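Local coordinates for alpha-glucosidase ([Eubacterium] rectale, PDB 6PNR), which probably hydrolyses alpha-linked sulfoquinovosides as a family GH31 glycosidase, and is seen here with a sulfonated aza-sugar inhibitor bound, at residues A[574-579]-A[592-597]; A[598-603]-A[612-617]; A[117-122]-A[477-482]. All blocks are in the same frame, centred on the assembly; numbering follows the deposited sequence.

Overall arrangement
All three contacts are largely buried, although contact 1 reaches the surface at Arg-597. Contacts 1 and 2, about 10 Å apart centre to centre, belong to the C-terminal domain and reach the same antiparallel sheet, in which strands 593-595 and 599-601 are neighbours. Contact 1 is an edge pairing within it by backbone bonds, with an arginine and a histidine of one segment, bonded to each other, packed on the other. Contact 2 packs strand 611-616 of a second, small sheet on it through apolar side chains. Contact 3, nearer the middle of the chain, joins an N-terminal strand end to helix 469-481 through a serine hydroxyl and a methionine sulfur. Leu-477 and Met-481 of that helix touch Pro-575 of contact 1.

Contact 1 (A[574-579]-A[592-597])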
loop_
_atom_site.group_PDB
_atom_site.type_symbol
_atom_site.label_atom_id
_atom_site.label_comp_id
_atom_site.label_asym_id
_atom_site.label_seq_id
_atom_site.Cartn_x
_atom_site.Cartn_y
_atom_site.Cartn_z
ATOM N N ARG A 574 -12.370 -30.789 7.429
ATOM C CA ARG A 574 -11.158 -31.310 6.815
ATOM C C ARG A 574 -11.061 -30.904 5.355
ATOM O O ARG A 574 -12.078 -30.832 4.655
ATOM C CB ARG A 574 -11.127 -32.846 6.892
ATOM C CG ARG A 574 -11.466 -33.357 8.268
ATOM C CD ARG A 574 -11.598 -34.862 8.347
ATOM N NE ARG A 574 -12.039 -35.245 9.691
ATOM C CZ ARG A 574 -12.203 -36.495 10.109
ATOM N NH1 ARG A 574 -11.953 -37.512 9.288
ATOM N NH2 ARG A 574 -12.623 -36.727 11.350
ATOM N N PRO A 575 -9.854 -30.663 4.859
ATOM C CA PRO A 575 -9.698 -30.387 3.431
ATOM C C PRO A 575 -9.902 -31.662 2.631
ATOM O O PRO A 575 -9.696 -32.776 3.122
ATOM C CB PRO A 575 -8.259 -29.872 3.327
ATOM C CG PRO A 575 -7.556 -30.505 4.461
ATOM C CD PRO A 575 -8.566 -30.637 5.575
ATOM N N LEU A 576 -10.342 -31.495 1.388
ATOM C CA LEU A 576 -10.673 -32.674 0.597
ATOM C C LEU A 576 -9.478 -33.614 0.462
ATOM O O LEU A 576 -9.651 -34.839 0.474
ATOM C CB LEU A 576 -11.197 -32.249 -0.772
ATOM C CG LEU A 576 -12.712 -32.145 -0.950
ATOM C CD1 LEU A 576 -13.361 -31.183 0.061
ATOM C CD2 LEU A 576 -13.030 -31.703 -2.374
ATOM N N PHE A 577 -8.262 -33.067 0.383
ATOM C CA PHE A 577 -7.092 -33.912 0.190
ATOM C C PHE A 577 -6.716 -34.697 1.432
ATOM O O PHE A 577 -5.813 -35.536 1.353
ATOM C CB PHE A 577 -5.893 -33.082 -0.300
ATOM C CG PHE A 577 -5.434 -32.006 0.654
ATOM C CD1 PHE A 577 -4.640 -32.313 1.743
ATOM C CD2 PHE A 577 -5.771 -30.669 0.435
ATOM C CE1 PHE A 577 -4.205 -31.327 2.612
ATOM C CE2 PHE A 577 -5.332 -29.671 1.306
ATOM C CZ PHE A 577 -4.541 -30.001 2.389
ATOM N N MET A 578 -7.381 -34.468 2.567
ATOM C CA MET A 578 -7.075 -35.256 3.753
ATOM C C MET A 578 -7.546 -36.694 3.605
ATOM O O MET A 578 -6.987 -37.590 4.244
ATOM C CB MET A 578 -7.704 -34.632 4.996
ATOM C CG MET A 578 -7.331 -35.342 6.282
ATOM S SD MET A 578 -7.709 -34.367 7.739
ATOM C CE MET A 578 -6.281 -33.279 7.795
ATOM N N HIS A 579 -8.566 -36.938 2.781
ATOM C CA HIS A 579 -9.060 -38.289 2.557
ATOM C C HIS A 579 -8.983 -38.715 1.102
ATOM O O HIS A 579 -9.320 -39.861 0.792
ATOM C CB HIS A 579 -10.505 -38.430 3.043
ATOM C CG HIS A 579 -10.649 -38.332 4.525
ATOM N ND1 HIS A 579 -10.133 -39.279 5.385
ATOM C CD2 HIS A 579 -11.251 -37.400 5.303
ATOM C CE1 HIS A 579 -10.412 -38.933 6.630
ATOM N NE2 HIS A 579 -11.080 -37.793 6.608
ATOM N N GLU A 592 -15.002 -25.908 -0.190
ATOM C CA GLU A 592 -15.660 -27.139 0.228
ATOM C C GLU A 592 -14.832 -27.765 1.343
ATOM O O GLU A 592 -13.615 -27.574 1.404
ATOM C CB GLU A 592 -15.800 -28.153 -0.931
ATOM C CG GLU A 592 -16.191 -27.523 -2.266
ATOM C CD GLU A 592 -16.414 -28.558 -3.351
ATOM O OE1 GLU A 592 -15.882 -29.681 -3.217
ATOM O OE2 GLU A 592 -17.120 -28.247 -4.333
ATOM N N TYR A 593 -15.493 -28.517 2.217
ATOM C CA TYR A 593 -14.795 -29.263 3.257
ATOM C C TYR A 593 -15.474 -30.606 3.486
ATOM O O TYR A 593 -16.672 -30.763 3.236
ATOM C CB TYR A 593 -14.724 -28.481 4.589
ATOM C CG TYR A 593 -16.056 -28.126 5.232
ATOM C CD1 TYR A 593 -16.715 -26.932 4.917
ATOM C CD2 TYR A 593 -16.639 -28.958 6.180
ATOM C CE1 TYR A 593 -17.933 -26.595 5.526
ATOM C CE2 TYR A 593 -17.849 -28.637 6.784
ATOM C CZ TYR A 593 -18.491 -27.455 6.460
ATOM O OH TYR A 593 -19.693 -27.147 7.072
ATOM N N LEU A 594 -14.685 -31.584 3.948
ATOM C CA LEU A 594 -15.242 -32.839 4.441
ATOM C C LEU A 594 -15.638 -32.639 5.899
ATOM O O LEU A 594 -14.811 -32.218 6.715
ATOM C CB LEU A 594 -14.238 -33.991 4.298
ATOM C CG LEU A 594 -13.689 -34.202 2.879
ATOM C CD1 LEU A 594 -12.602 -35.292 2.802
ATOM C CD2 LEU A 594 -14.830 -34.505 1.918
ATOM N N PHE A 595 -16.909 -32.889 6.208
ATOM C CA PHE A 595 -17.434 -32.824 7.571
ATOM C C PHE A 595 -17.248 -34.223 8.142
ATOM O O PHE A 595 -18.107 -35.092 8.003
ATOM C CB PHE A 595 -18.893 -32.380 7.553
ATOM C CG PHE A 595 -19.539 -32.266 8.913
ATOM C CD1 PHE A 595 -18.933 -31.551 9.936
ATOM C CD2 PHE A 595 -20.791 -32.816 9.139
ATOM C CE1 PHE A 595 -19.548 -31.420 11.176
ATOM C CE2 PHE A 595 -21.414 -32.688 10.374
ATOM C CZ PHE A 595 -20.789 -31.987 11.392
ATOM N N GLY A 596 -16.086 -34.457 8.740
ATOM C CA GLY A 596 -15.652 -35.823 9.008
ATOM C C GLY A 596 -15.302 -36.547 7.713
ATOM O O GLY A 596 -15.178 -35.954 6.650
ATOM N N ARG A 597 -15.155 -37.870 7.817
ATOM C CA ARG A 597 -14.843 -38.641 6.619
ATOM C C ARG A 597 -16.070 -38.909 5.760
ATOM O O ARG A 597 -15.934 -39.227 4.575
ATOM C CB ARG A 597 -14.190 -39.986 6.989
ATOM C CG ARG A 597 -13.521 -40.679 5.787
ATOM C CD ARG A 597 -12.529 -41.762 6.214
ATOM N NE ARG A 597 -13.202 -42.888 6.854
ATOM C CZ ARG A 597 -13.730 -43.913 6.192
ATOM N NH1 ARG A 597 -13.655 -43.956 4.868
ATOM N NH2 ARG A 597 -14.328 -44.903 6.849
HETATM O O HOH W 1 -11.157 -28.704 0.865
#
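Arg-574 and Leu-594 form an antiparallel hydrogen-bonded pair, by which the short strand 573-574 is added to strand 593-595 in the antiparallel sheet of the GH31 C-terminal domain. Arg-574 N donates a hydrogen bond to Leu-594 O (2.9 Å), and Leu-594 N returns a bond to Arg-574 O (2.8 Å). Both side chains leave on the same face of the sheet, and that of the arginine then runs on past Gly-596. Its CB and CG pass Leu-594 O, CB at 3.7 Å, and CD comes up to the carbonyl group of Gly-596. With CG beside the backbone N (chi1 -47°) and the chain extended beyond it, the guanidinium is laid flat over the glycine, Arg-574 CZ standing 3.7 Å from Gly-596 CA. At the tip, NH1 bonds to His-579 NE2 at 2.8 Å, the ring nitrogen in the guanidinium plane and NH1 close to the imidazole plane. NE is taken by Pro-571 O and NH2 by a salt bridge to Glu-564, so all three nitrogens are engaged and the group can hardly rotate.

The histidine is hemmed in from two further directions. Leu-594 CD1 meets the ring edge near its plane, 3.5 Å from His-579 CD2, while the other methyl of this leucine, CD2, packs on Leu-576 CD1. A water at the far end of the contact accepts the N-H of Leu-576. Beyond the strand, the chain passes through Gly-596 to Arg-597, whose aliphatic part crosses the imidazole at about a right angle. There a CH-pi contact forms: Arg-597 CG sits 3.7 Å from the centroid of the His-579 ring, almost straight above it.

Contact 2 (A[598-603]-A[612-617])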
loop_
_atom_site.group_PDB
_atom_site.type_symbol
_atom_site.label_atom_id
_atom_site.label_comp_id
_atom_site.label_asym_id
_atom_site.label_seq_id
_atom_site.Cartn_x
_atom_site.Cartn_y
_atom_site.Cartn_z
ATOM N N ASP A 598 -17.264 -38.784 6.312
ATOM C CA ASP A 598 -18.429 -39.321 5.637
ATOM C C ASP A 598 -19.283 -38.275 4.934
ATOM O O ASP A 598 -20.300 -38.645 4.336
ATOM C CB ASP A 598 -19.288 -40.102 6.631
ATOM C CG ASP A 598 -18.629 -41.403 7.077
ATOM O OD1 ASP A 598 -17.451 -41.625 6.735
ATOM O OD2 ASP A 598 -19.293 -42.198 7.768
ATOM N N MET A 599 -18.912 -36.993 4.975
ATOM C CA MET A 599 -19.737 -35.959 4.363
ATOM C C MET A 599 -18.885 -34.925 3.647
ATOM O O MET A 599 -17.791 -34.584 4.104
ATOM C CB MET A 599 -20.617 -35.242 5.392
ATOM C CG MET A 599 -21.669 -36.111 6.033
ATOM S SD MET A 599 -22.994 -35.131 6.788
ATOM C CE MET A 599 -24.035 -34.803 5.358
ATOM N N LEU A 600 -19.397 -34.429 2.521
ATOM C CA LEU A 600 -18.797 -33.305 1.819
ATOM C C LEU A 600 -19.778 -32.145 1.864
ATOM O O LEU A 600 -20.954 -32.308 1.523
ATOM C CB LEU A 600 -18.440 -33.649 0.371
ATOM C CG LEU A 600 -17.606 -32.548 -0.302
ATOM C CD1 LEU A 600 -16.606 -33.170 -1.252
ATOM C CD2 LEU A 600 -18.481 -31.520 -1.061
ATOM N N ILE A 601 -19.298 -30.987 2.305
ATOM C CA ILE A 601 -20.109 -29.780 2.413
ATOM C C ILE A 601 -19.507 -28.732 1.496
ATOM O O ILE A 601 -18.296 -28.487 1.542
ATOM C CB ILE A 601 -20.173 -29.253 3.858
ATOM C CG1 ILE A 601 -20.390 -30.412 4.853
ATOM C CG2 ILE A 601 -21.269 -28.186 3.967
ATOM C CD1 ILE A 601 -21.698 -31.212 4.625
ATOM N N ALA A 602 -20.355 -28.123 0.666
ATOM C CA ALA A 602 -19.960 -27.062 -0.265
ATOM C C ALA A 602 -20.939 -25.909 -0.098
ATOM O O ALA A 602 -21.919 -25.804 -0.845
ATOM C CB ALA A 602 -19.954 -27.567 -1.707
ATOM N N PRO A 603 -20.718 -25.034 0.883
ATOM C CA PRO A 603 -21.729 -24.012 1.199
ATOM C C PRO A 603 -21.931 -23.007 0.071
ATOM O O PRO A 603 -20.980 -22.564 -0.575
ATOM C CB PRO A 603 -21.163 -23.332 2.453
ATOM C CG PRO A 603 -20.294 -24.389 3.079
ATOM C CD PRO A 603 -19.656 -25.088 1.897
ATOM N N TRP A 612 -25.943 -24.799 -7.291
ATOM C CA TRP A 612 -24.563 -24.617 -6.850
ATOM C C TRP A 612 -23.676 -25.654 -7.528
ATOM O O TRP A 612 -24.050 -26.826 -7.605
ATOM C CB TRP A 612 -24.455 -24.718 -5.317
ATOM C CG TRP A 612 -23.144 -24.191 -4.757
ATOM C CD1 TRP A 612 -22.148 -24.921 -4.161
ATOM C CD2 TRP A 612 -22.700 -22.825 -4.745
ATOM N NE1 TRP A 612 -21.110 -24.091 -3.787
ATOM C CE2 TRP A 612 -21.426 -22.803 -4.131
ATOM C CE3 TRP A 612 -23.260 -21.619 -5.184
ATOM C CZ2 TRP A 612 -20.701 -21.621 -3.953
ATOM C CZ3 TRP A 612 -22.538 -20.444 -5.013
ATOM C CH2 TRP A 612 -21.271 -20.454 -4.404
ATOM N N ASP A 613 -22.529 -25.206 -8.047
ATOM C CA ASP A 613 -21.541 -26.103 -8.639
ATOM C C ASP A 613 -20.707 -26.743 -7.538
ATOM O O ASP A 613 -20.232 -26.053 -6.633
ATOM C CB ASP A 613 -20.619 -25.344 -9.600
ATOM C CG ASP A 613 -21.353 -24.791 -10.816
ATOM O OD1 ASP A 613 -22.352 -25.405 -11.255
ATOM O OD2 ASP A 613 -20.923 -23.737 -11.338
ATOM N N VAL A 614 -20.512 -28.059 -7.621
ATOM C CA VAL A 614 -19.786 -28.813 -6.605
ATOM C C VAL A 614 -18.764 -29.696 -7.299
ATOM O O VAL A 614 -19.066 -30.312 -8.327
ATOM C CB VAL A 614 -20.743 -29.676 -5.752
ATOM C CG1 VAL A 614 -19.976 -30.471 -4.693
ATOM C CG2 VAL A 614 -21.842 -28.816 -5.124
ATOM N N TYR A 615 -17.560 -29.767 -6.746
ATOM C CA TYR A 615 -16.607 -30.791 -7.144
ATOM C C TYR A 615 -16.607 -31.898 -6.097
ATOM O O TYR A 615 -16.300 -31.650 -4.927
ATOM C CB TYR A 615 -15.193 -30.241 -7.318
ATOM C CG TYR A 615 -14.218 -31.377 -7.561
ATOM C CD1 TYR A 615 -14.059 -31.913 -8.834
ATOM C CD2 TYR A 615 -13.495 -31.946 -6.515
ATOM C CE1 TYR A 615 -13.192 -32.968 -9.068
ATOM C CE2 TYR A 615 -12.623 -33.009 -6.739
ATOM C CZ TYR A 615 -12.477 -33.510 -8.022
ATOM O OH TYR A 615 -11.621 -34.560 -8.269
ATOM N N LEU A 616 -16.929 -33.125 -6.523
ATOM C CA LEU A 616 -16.844 -34.287 -5.647
ATOM C C LEU A 616 -15.630 -35.131 -6.007
ATOM O O LEU A 616 -15.422 -35.432 -7.190
ATOM C CB LEU A 616 -18.109 -35.147 -5.745
ATOM C CG LEU A 616 -19.422 -34.574 -5.235
ATOM C CD1 LEU A 616 -20.540 -35.571 -5.482
ATOM C CD2 LEU A 616 -19.312 -34.240 -3.758
ATOM N N PRO A 617 -14.807 -35.518 -5.036
ATOM C CA PRO A 617 -13.768 -36.520 -5.305
ATOM C C PRO A 617 -14.394 -37.852 -5.692
ATOM O O PRO A 617 -15.570 -38.109 -5.430
ATOM C CB PRO A 617 -13.018 -36.630 -3.971
ATOM C CG PRO A 617 -13.368 -35.360 -3.219
ATOM C CD PRO A 617 -14.752 -35.005 -3.656
HETATM O O HOH W 2 -18.950 -23.903 -1.661
#
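Leu-600 points at strand 612-616 and carries much of this apolar contact with the ends of its two branches. Its CD1 touches Pro-617 CD at 3.5 Å and Leu-616 CD2 at 3.8 Å; its CD2 lies against Val-614 CG1 at 4.1 Å. The leucine owes this reach to a CG anti to the backbone N (chi1 -171°). Two residues on, the small side chain of Ala-602 packs against the same valine, CB to Val-614 CG2 at 4.1 Å.

The indole of Trp-612 closes the other end, with the carbonyl carbon of Pro-603 over one face and offset toward the rim. No direct hydrogen bond joins the two segments. Instead a water accepts the N-H of Trp-612 NE1 (3.0 Å) and donates to Pro-603 O (2.7 Å), satisfying both. A leucine in place of Trp-612 would probably leave this water without its donor and open a gap beside the Pro-603 carbonyl.

Around this first shell stand aromatic residues: Tyr-605 meets the indole edge-to-face, Trp-621 packs on both Leu-600 and Leu-616, and Phe-647 lies against Val-614 and Leu-616. Leu-600 is also braced within its own sheet by Leu-594.

Strands 599-601 and 612-616 run at 145° to each other with axes 9.0 Å apart, too far for backbone pairing but bridged by side chains. One lies in the six-stranded sheet, the other pairs with 633-638, an arrangement consistent with the layered beta-sandwich of GH31 C-terminal domains.

Contact 3 (A[117-122]-A[477-482]); sequences CGEQMS and LSAGMM
Ser-478 OG is gripped from both sides of this contact. It accepts the backbone N-H of Gln-120 at 2.7 Å, a nearly straight bond (160°), and is also hydrogen-bonded to Cys-474 O one turn back in its own helix, with a weaker bond to Gly-475 O. The torsion that permits this places OG between the backbone N and the carbonyl carbon (chi1 57°). A single buried hydroxyl thus ties the loop to the helix, and Ser-478 CB lies 3.5 Å from Gly-118 O.

Met-482, just past the helix end, supplies the second link. Its chain bends twice, bringing SD 3.5 Å from Gly-118 N as the acceptor of a weak hydrogen bond; CG lies alongside the same glycine. Met-482 additionally touches Thr-171 and Val-173 of the adjoining strand 168-174. Between these two attachments, Ala-479 CB packs on Glu-119 CB at 4.2 Å.

Within the loop, Gln-120 folds its amide back so that NE2 bonds to Cys-117 O at 3.0 Å, approaching well above the carbonyl plane.

Strand 114-118 is an edge strand, within this chain, of an N-terminal antiparallel sheet, and helix 469-481 belongs to the TIM-barrel domain. The contact is consistent with the junction where the N-terminal beta-sandwich of a GH31 enzyme packs against its catalytic barrel.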
loop_
_atom_site.group_PDB
_atom_site.type_symbol
_atom_site.label_atom_id
_atom_site.label_comp_id
_atom_site.label_asym_id
_atom_site.label_seq_id
_atom_site.Cartn_x
_atom_site.Cartn_y
_atom_site.Cartn_z
ATOM N N CYS A 117 0.024 -21.466 8.448
ATOM C CA CYS A 117 0.367 -20.152 8.999
ATOM C C CYS A 117 -0.759 -19.610 9.873
ATOM O O CYS A 117 -1.028 -18.408 9.890
ATOM C CB CYS A 117 0.738 -19.155 7.898
ATOM S SG CYS A 117 2.427 -19.457 7.269
ATOM N N GLY A 118 -1.413 -20.507 10.615
ATOM C CA GLY A 118 -2.490 -20.110 11.508
ATOM C C GLY A 118 -3.857 -20.217 10.874
ATOM O O GLY A 118 -4.071 -21.035 9.981
ATOM N N GLU A 119 -4.802 -19.401 11.326
ATOM C CA GLU A 119 -6.118 -19.327 10.708
ATOM C C GLU A 119 -6.055 -18.252 9.628
ATOM O O GLU A 119 -5.924 -17.064 9.939
ATOM C CB GLU A 119 -7.191 -19.010 11.753
ATOM C CG GLU A 119 -8.594 -18.823 11.186
ATOM C CD GLU A 119 -9.547 -18.186 12.187
ATOM O OE1 GLU A 119 -9.157 -17.177 12.818
ATOM O OE2 GLU A 119 -10.681 -18.699 12.350
ATOM N N GLN A 120 -6.142 -18.665 8.367
ATOM C CA GLN A 120 -6.057 -17.766 7.225
ATOM C C GLN A 120 -7.448 -17.600 6.624
ATOM O O GLN A 120 -8.144 -18.597 6.391
ATOM C CB GLN A 120 -5.072 -18.313 6.190
ATOM C CG GLN A 120 -3.619 -18.248 6.658
ATOM C CD GLN A 120 -3.106 -16.809 6.822
ATOM O OE1 GLN A 120 -3.577 -15.884 6.147
ATOM N NE2 GLN A 120 -2.133 -16.621 7.718
ATOM N N MET A 121 -7.858 -16.340 6.400
ATOM C CA MET A 121 -9.222 -16.023 5.982
ATOM C C MET A 121 -9.366 -15.833 4.478
ATOM O O MET A 121 -10.486 -15.923 3.962
ATOM C CB MET A 121 -9.724 -14.746 6.682
ATOM C CG MET A 121 -9.472 -14.680 8.209
ATOM S SD MET A 121 -10.045 -16.128 9.147
ATOM C CE MET A 121 -11.812 -16.026 8.890
ATOM N N SER A 122 -8.275 -15.586 3.760
ATOM C CA SER A 122 -8.331 -15.372 2.312
ATOM C C SER A 122 -7.757 -16.526 1.502
ATOM O O SER A 122 -8.359 -16.930 0.501
ATOM C CB SER A 122 -7.592 -14.081 1.931
ATOM O OG SER A 122 -8.320 -12.910 2.314
ATOM N N LEU A 477 -10.587 -24.509 7.427
ATOM C CA LEU A 477 -9.617 -25.424 6.829
ATOM C C LEU A 477 -8.201 -25.127 7.321
ATOM O O LEU A 477 -7.477 -26.035 7.747
ATOM C CB LEU A 477 -9.701 -25.339 5.305
ATOM C CG LEU A 477 -10.978 -25.886 4.665
ATOM C CD1 LEU A 477 -10.957 -25.635 3.161
ATOM C CD2 LEU A 477 -11.131 -27.397 4.963
ATOM N N SER A 478 -7.789 -23.858 7.288
ATOM C CA SER A 478 -6.423 -23.519 7.695
ATOM C C SER A 478 -6.195 -23.797 9.182
ATOM O O SER A 478 -5.168 -24.373 9.564
ATOM C CB SER A 478 -6.126 -22.057 7.369
ATOM O OG SER A 478 -7.075 -21.218 7.989
ATOM N N ALA A 479 -7.136 -23.386 10.043
ATOM C CA ALA A 479 -6.977 -23.647 11.475
ATOM C C ALA A 479 -6.853 -25.138 11.749
ATOM O O ALA A 479 -6.047 -25.560 12.593
ATOM C CB ALA A 479 -8.153 -23.076 12.269
ATOM N N GLY A 480 -7.647 -25.943 11.044
ATOM C CA GLY A 480 -7.638 -27.376 11.275
ATOM C C GLY A 480 -6.317 -28.009 10.898
ATOM O O GLY A 480 -5.846 -28.924 11.578
ATOM N N MET A 481 -5.694 -27.528 9.817
ATOM C CA MET A 481 -4.378 -28.030 9.447
ATOM C C MET A 481 -3.321 -27.659 10.485
ATOM O O MET A 481 -2.259 -28.291 10.526
ATOM C CB MET A 481 -3.980 -27.510 8.058
ATOM C CG MET A 481 -4.807 -28.090 6.904
ATOM S SD MET A 481 -4.739 -29.916 6.837
ATOM C CE MET A 481 -2.986 -30.173 6.594
ATOM N N MET A 482 -3.595 -26.670 11.336
ATOM C CA MET A 482 -2.714 -26.321 12.441
ATOM C C MET A 482 -3.022 -27.087 13.720
ATOM O O MET A 482 -2.354 -26.852 14.730
ATOM C CB MET A 482 -2.796 -24.817 12.728
ATOM C CG MET A 482 -2.460 -23.957 11.535
ATOM S SD MET A 482 -0.677 -23.877 11.219
ATOM C CE MET A 482 -0.389 -25.302 10.148
#